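PDB 4Z80: EGF family domain-containing protein from Toxoplasma gondii, which binds a peptide of the rhoptry neck protein RON2L1 and probably helps form the moving junction during host-cell invasion. Local coordinates for residues S52-Y57 and S390-S395; V58-M63 and Y294-F299. All blocks are in the same frame, centred on the assembly; numbering follows the deposited sequence.

Interaction 1 of 2, residues S52-Y57 and S390-S395; sequences SNVGVY and SADGSS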
loop_
_atom_site.group_PDB
_atom_site.type_symbol
_atom_site.label_atom_id
_atom_site.label_comp_id
_atom_site.label_asym_id
_atom_site.label_seq_id
_atom_site.Cartn_x
_atom_site.Cartn_y
_atom_site.Cartn_z
ATOM N N SER A 52 6.908 -4.277 -17.088
ATOM C CA SER A 52 7.433 -3.009 -16.607
ATOM C C SER A 52 6.381 -1.917 -16.774
ATOM O O SER A 52 5.254 -2.187 -17.210
ATOM C CB SER A 52 8.714 -2.658 -17.356
ATOM O OG SER A 52 8.446 -2.411 -18.722
ATOM N N ASN A 53 6.740 -0.692 -16.401
ATOM C CA ASN A 53 5.892 0.469 -16.651
ATOM C C ASN A 53 4.498 0.347 -16.032
ATOM O O ASN A 53 3.489 0.682 -16.665
ATOM C CB ASN A 53 5.771 0.700 -18.158
ATOM C CG ASN A 53 5.241 2.083 -18.502
ATOM O OD1 ASN A 53 5.545 3.065 -17.826
ATOM N ND2 ASN A 53 4.434 2.163 -19.560
ATOM N N VAL A 54 4.439 -0.153 -14.802
ATOM C CA VAL A 54 3.183 -0.183 -14.052
ATOM C C VAL A 54 2.723 1.253 -13.798
ATOM O O VAL A 54 3.541 2.146 -13.590
ATOM C CB VAL A 54 3.349 -0.946 -12.711
ATOM C CG1 VAL A 54 2.105 -0.815 -11.821
ATOM C CG2 VAL A 54 3.644 -2.411 -12.982
ATOM N N GLY A 55 1.414 1.484 -13.811
ATOM C CA GLY A 55 0.893 2.819 -13.556
ATOM C C GLY A 55 1.321 3.370 -12.197
ATOM O O GLY A 55 1.250 2.670 -11.189
ATOM N N VAL A 56 1.759 4.625 -12.172
ATOM C CA VAL A 56 2.223 5.276 -10.942
ATOM C C VAL A 56 1.068 5.937 -10.179
ATOM O O VAL A 56 0.936 5.783 -8.963
ATOM C CB VAL A 56 3.324 6.326 -11.266
ATOM C CG1 VAL A 56 3.649 7.227 -10.062
ATOM C CG2 VAL A 56 4.576 5.624 -11.759
ATOM N N TYR A 57 0.224 6.676 -10.887
ATOM C CA TYR A 57 -0.934 7.294 -10.268
ATOM C C TYR A 57 -1.866 6.205 -9.750
ATOM O O TYR A 57 -2.291 6.218 -8.597
ATOM C CB TYR A 57 -1.642 8.201 -11.283
ATOM C CG TYR A 57 -2.733 9.082 -10.726
ATOM C CD1 TYR A 57 -2.442 10.105 -9.822
ATOM C CD2 TYR A 57 -4.050 8.928 -11.130
ATOM C CE1 TYR A 57 -3.445 10.930 -9.322
ATOM C CE2 TYR A 57 -5.049 9.754 -10.640
ATOM C CZ TYR A 57 -4.742 10.753 -9.749
ATOM O OH TYR A 57 -5.752 11.563 -9.267
ATOM N N SER A 390 1.177 8.023 -15.143
ATOM C CA SER A 390 0.701 6.808 -15.784
ATOM C C SER A 390 -0.365 6.188 -14.919
ATOM O O SER A 390 -0.415 6.420 -13.711
ATOM C CB SER A 390 1.845 5.824 -16.039
ATOM O OG SER A 390 2.541 5.516 -14.842
ATOM N N ALA A 391 -1.249 5.425 -15.543
ATOM C CA ALA A 391 -2.357 4.833 -14.826
ATOM C C ALA A 391 -2.850 3.594 -15.537
ATOM O O ALA A 391 -2.981 3.572 -16.763
ATOM C CB ALA A 391 -3.484 5.820 -14.675
ATOM N N ASP A 392 -3.106 2.558 -14.757
ATOM C CA ASP A 392 -3.740 1.353 -15.264
ATOM C C ASP A 392 -5.259 1.508 -15.092
ATOM O O ASP A 392 -5.727 2.485 -14.519
ATOM C CB ASP A 392 -3.174 0.126 -14.536
ATOM C CG ASP A 392 -1.675 -0.023 -14.755
ATOM O OD1 ASP A 392 -1.237 0.139 -15.916
ATOM O OD2 ASP A 392 -0.927 -0.277 -13.783
ATOM N N GLY A 393 -6.026 0.566 -15.626
ATOM C CA GLY A 393 -7.479 0.625 -15.542
ATOM C C GLY A 393 -8.180 1.377 -16.666
ATOM O O GLY A 393 -9.382 1.626 -16.569
ATOM N N SER A 394 -7.423 1.752 -17.698
ATOM C CA SER A 394 -7.952 2.294 -18.966
ATOM C C SER A 394 -8.537 3.702 -18.921
ATOM O O SER A 394 -8.142 4.560 -19.713
ATOM C CB SER A 394 -9.020 1.358 -19.539
ATOM O OG SER A 394 -8.452 0.113 -19.903
ATOM N N SER A 395 -9.464 3.966 -18.011
ATOM C CA SER A 395 -10.295 5.151 -18.151
ATOM C C SER A 395 -9.554 6.484 -18.012
ATOM O O SER A 395 -10.003 7.488 -18.558
ATOM C CB SER A 395 -11.445 5.092 -17.153
ATOM O OG SER A 395 -10.974 5.055 -15.830
HETATM O O HOH W 1 4.661 3.971 -15.253
HETATM O O HOH W 2 0.842 1.822 -16.939
#

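Interaction 2 of 2, residues V58-M63 and Y294-F299; sequences VGYSEM and YHTQDF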
loop_
_atom_site.group_PDB
_atom_site.type_symbol
_atom_site.label_atom_id
_atom_site.label_comp_id
_atom_site.label_asym_id
_atom_site.label_seq_id
_atom_site.Cartn_x
_atom_site.Cartn_y
_atom_site.Cartn_z
ATOM N N VAL A 58 -2.180 5.271 -10.642
ATOM C CA VAL A 58 -2.978 4.093 -10.342
ATOM C C VAL A 58 -2.259 2.884 -10.938
ATOM O O VAL A 58 -2.027 2.848 -12.151
ATOM C CB VAL A 58 -4.395 4.212 -10.938
ATOM C CG1 VAL A 58 -5.146 2.888 -10.815
ATOM C CG2 VAL A 58 -5.143 5.324 -10.252
ATOM N N GLY A 59 -1.895 1.915 -10.096
ATOM C CA GLY A 59 -1.156 0.744 -10.539
ATOM C C GLY A 59 -1.901 -0.539 -10.260
ATOM O O GLY A 59 -2.292 -0.790 -9.125
ATOM N N TYR A 60 -2.097 -1.340 -11.306
ATOM C CA TYR A 60 -2.815 -2.606 -11.219
ATOM C C TYR A 60 -2.111 -3.691 -12.012
ATOM O O TYR A 60 -1.536 -3.431 -13.075
ATOM C CB TYR A 60 -4.243 -2.498 -11.785
ATOM C CG TYR A 60 -5.190 -1.571 -11.073
ATOM C CD1 TYR A 60 -5.357 -1.620 -9.700
ATOM C CD2 TYR A 60 -5.931 -0.650 -11.786
ATOM C CE1 TYR A 60 -6.230 -0.762 -9.052
ATOM C CE2 TYR A 60 -6.813 0.212 -11.152
ATOM C CZ TYR A 60 -6.957 0.159 -9.787
ATOM O OH TYR A 60 -7.826 1.016 -9.152
ATOM N N SER A 61 -2.220 -4.919 -11.522
ATOM C CA SER A 61 -1.968 -6.087 -12.352
ATOM C C SER A 61 -2.949 -7.180 -11.962
ATOM O O SER A 61 -3.610 -7.097 -10.928
ATOM C CB SER A 61 -0.533 -6.575 -12.207
ATOM O OG SER A 61 -0.314 -7.099 -10.913
ATOM N N GLU A 62 -3.061 -8.202 -12.797
ATOM C CA GLU A 62 -3.986 -9.281 -12.513
ATOM C C GLU A 62 -3.656 -9.978 -11.205
ATOM O O GLU A 62 -2.504 -10.315 -10.939
ATOM C CB GLU A 62 -3.977 -10.298 -13.649
ATOM C CG GLU A 62 -4.697 -9.821 -14.912
ATOM C CD GLU A 62 -3.924 -8.787 -15.715
ATOM O OE1 GLU A 62 -2.711 -8.596 -15.471
ATOM O OE2 GLU A 62 -4.547 -8.159 -16.598
ATOM N N MET A 63 -4.682 -10.183 -10.391
ATOM C CA MET A 63 -4.519 -10.923 -9.160
ATOM C C MET A 63 -3.766 -12.221 -9.438
ATOM O O MET A 63 -4.118 -12.988 -10.338
ATOM C CB MET A 63 -5.876 -11.209 -8.516
ATOM C CG MET A 63 -5.804 -12.102 -7.272
ATOM S SD MET A 63 -4.779 -11.454 -5.933
ATOM C CE MET A 63 -5.831 -10.145 -5.294
ATOM N N TYR A 294 -8.553 -2.748 0.322
ATOM C CA TYR A 294 -8.970 -2.588 -1.068
ATOM C C TYR A 294 -7.790 -2.254 -1.974
ATOM O O TYR A 294 -6.903 -1.473 -1.595
ATOM C CB TYR A 294 -10.009 -1.475 -1.185
ATOM C CG TYR A 294 -11.349 -1.714 -0.522
ATOM C CD1 TYR A 294 -11.966 -2.957 -0.560
ATOM C CD2 TYR A 294 -12.011 -0.675 0.116
ATOM C CE1 TYR A 294 -13.214 -3.158 0.027
ATOM C CE2 TYR A 294 -13.258 -0.858 0.697
ATOM C CZ TYR A 294 -13.852 -2.104 0.651
ATOM O OH TYR A 294 -15.100 -2.299 1.237
ATOM N N HIS A 295 -7.798 -2.839 -3.170
ATOM C CA HIS A 295 -6.795 -2.576 -4.199
ATOM C C HIS A 295 -7.118 -1.338 -5.028
ATOM O O HIS A 295 -6.225 -0.739 -5.627
ATOM C CB HIS A 295 -6.658 -3.768 -5.134
ATOM C CG HIS A 295 -6.178 -5.010 -4.459
ATOM N ND1 HIS A 295 -4.852 -5.225 -4.151
ATOM C CD2 HIS A 295 -6.850 -6.101 -4.028
ATOM C CE1 HIS A 295 -4.729 -6.403 -3.562
ATOM N NE2 HIS A 295 -5.925 -6.955 -3.478
ATOM N N THR A 296 -8.394 -0.968 -5.058
ATOM C CA THR A 296 -8.848 0.188 -5.829
ATOM C C THR A 296 -8.073 1.433 -5.417
ATOM O O THR A 296 -7.905 1.702 -4.230
ATOM C CB THR A 296 -10.368 0.425 -5.614
ATOM O OG1 THR A 296 -11.113 -0.702 -6.092
ATOM C CG2 THR A 296 -10.835 1.655 -6.362
ATOM N N GLN A 297 -7.613 2.199 -6.402
ATOM C CA GLN A 297 -6.948 3.471 -6.126
ATOM C C GLN A 297 -7.718 4.690 -6.648
ATOM O O GLN A 297 -7.510 5.798 -6.176
ATOM C CB GLN A 297 -5.542 3.437 -6.718
ATOM C CG GLN A 297 -4.600 2.520 -5.941
ATOM C CD GLN A 297 -3.581 1.859 -6.841
ATOM O OE1 GLN A 297 -2.654 2.507 -7.322
ATOM N NE2 GLN A 297 -3.774 0.575 -7.111
ATOM N N ASP A 298 -8.621 4.472 -7.602
ATOM C CA ASP A 298 -9.425 5.553 -8.183
ATOM C C ASP A 298 -10.793 5.000 -8.551
ATOM O O ASP A 298 -10.882 3.963 -9.201
ATOM C CB ASP A 298 -8.729 6.139 -9.421
ATOM C CG ASP A 298 -9.334 7.459 -9.882
ATOM O OD1 ASP A 298 -10.426 7.447 -10.481
ATOM O OD2 ASP A 298 -8.690 8.511 -9.678
ATOM N N PHE A 299 -11.850 5.693 -8.147
ATOM C CA PHE A 299 -13.212 5.319 -8.527
ATOM C C PHE A 299 -14.012 6.603 -8.596
ATOM O O PHE A 299 -14.065 7.358 -7.629
ATOM C CB PHE A 299 -13.827 4.331 -7.531
ATOM C CG PHE A 299 -15.164 3.770 -7.966
ATOM C CD1 PHE A 299 -15.311 3.198 -9.218
ATOM C CD2 PHE A 299 -16.257 3.790 -7.116
ATOM C CE1 PHE A 299 -16.526 2.673 -9.620
ATOM C CE2 PHE A 299 -17.477 3.264 -7.515
ATOM C CZ PHE A 299 -17.609 2.707 -8.771
HETATM O O HOH W 3 -8.924 2.783 -10.677
#

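Interaction 1 of 2, residues S52-Y57 and S390-S395
G55 and A391 bring the two loops closest, their CA atoms 4.0 Å apart, and the touching parts of 52-57 and 390-395 run 108° to each other, so they meet crosswise rather than as paired strands. Three successive backbone N-H groups, of G55, V56 and Y57, are nevertheless all taken up by the second loop. Y57 N gives to S390 O at 2.9 Å, with the donor nearly in line with the carbonyl (C=O...N 164°). V56 N gives to S390 OG at 2.9 Å; chi1 of 56° sets that hydroxyl between its own N and C, turned to the V56 amide. G55 N reaches D392 OD2 at 2.9 Å, meeting the carboxylate from above its plane. The contact pins the loop between strands 43-51 and 60-62 to the loop after helix 378-387 in this AMA-family, PAN-type fold, and F386 of that helix meets the Y57 ring edge-to-face. Two waters extend the polar network: one accepts from S390 OG and donates to V54 O and N53 OD1, the other links N53 O to D392 OD1. The valine methyls pack against polar atoms: V54 CG1 lies 3.7 Å from D392 OD2, the two side chains crossing at about a right angle, and V56 CG2 is likewise 3.7 Å from S390 OG.

Interaction 2 of 2, residues V58-M63 and Y294-F299
Q297 and Y60 lie alongside each other, their side chains running in opposite directions with the amide and ring planes 70° apart, and this pair organises the contact. The Q297 amide grips the G59 backbone with both its ends: OE1 accepts from G59 N at 2.9 Å, and NE2 donates to G59 O at 2.8 Å, both nearly straight at hydrogen. This bidentate side-chain-to-backbone pairing ties the loop after strand 289-291 to the start of strand 60-62 in the AMA-family fold. NE2 also gives to H295 O at 3.2 Å, almost along that carbonyl and within the amide plane, so three bonds within the contact fix the rotation of the amide. A bend at chi2 (147°) helps carry the group to G59. The Y60 ring passes the other way, with H295 O at its edge 3.4 Å from Y60 CE1. Y60 OH accepts from Q297 N at 3.0 Å, and a water joins the same hydroxyl to D298 O. Beside this polar core, V58 CG2 rests 3.8 Å from D298 CB, and the bent M63 chain puts CE 3.7 Å from H295 NE2. K100 is a further partner of Q297 OE1, and R300 forms a salt bridge with D298. Strand 60-62 pairs antiparallel with 89-91, whose M90 and A91 touch H295 and Q297; D80 of helix 80-84 bonds T296 OG1, and P320 of strand 318-321 packs on V58 and D298.

Overall arrangement
Interactions 1 and 2 share one continuous run, 52-63, which binds the loop 390-395 with its first half and the loop 294-299 with its second; their centres lie 9 Å apart. D392 spans the junction: its N is 2.8 Å from V58 O and its OD2 2.9 Å from Y60 N, both probable hydrogen bonds. OD2 therefore receives amides from both halves of the run. V54 CG1 packs 3.8 Å from G59 CA alongside. K100 also serves both contacts, bonding Y57 O and Q297 OE1 through NZ. Both contacts lie within the AMA4 chain, and neither meets the second protein chain of the assembly, presumably the RON2L1 peptide of this complex.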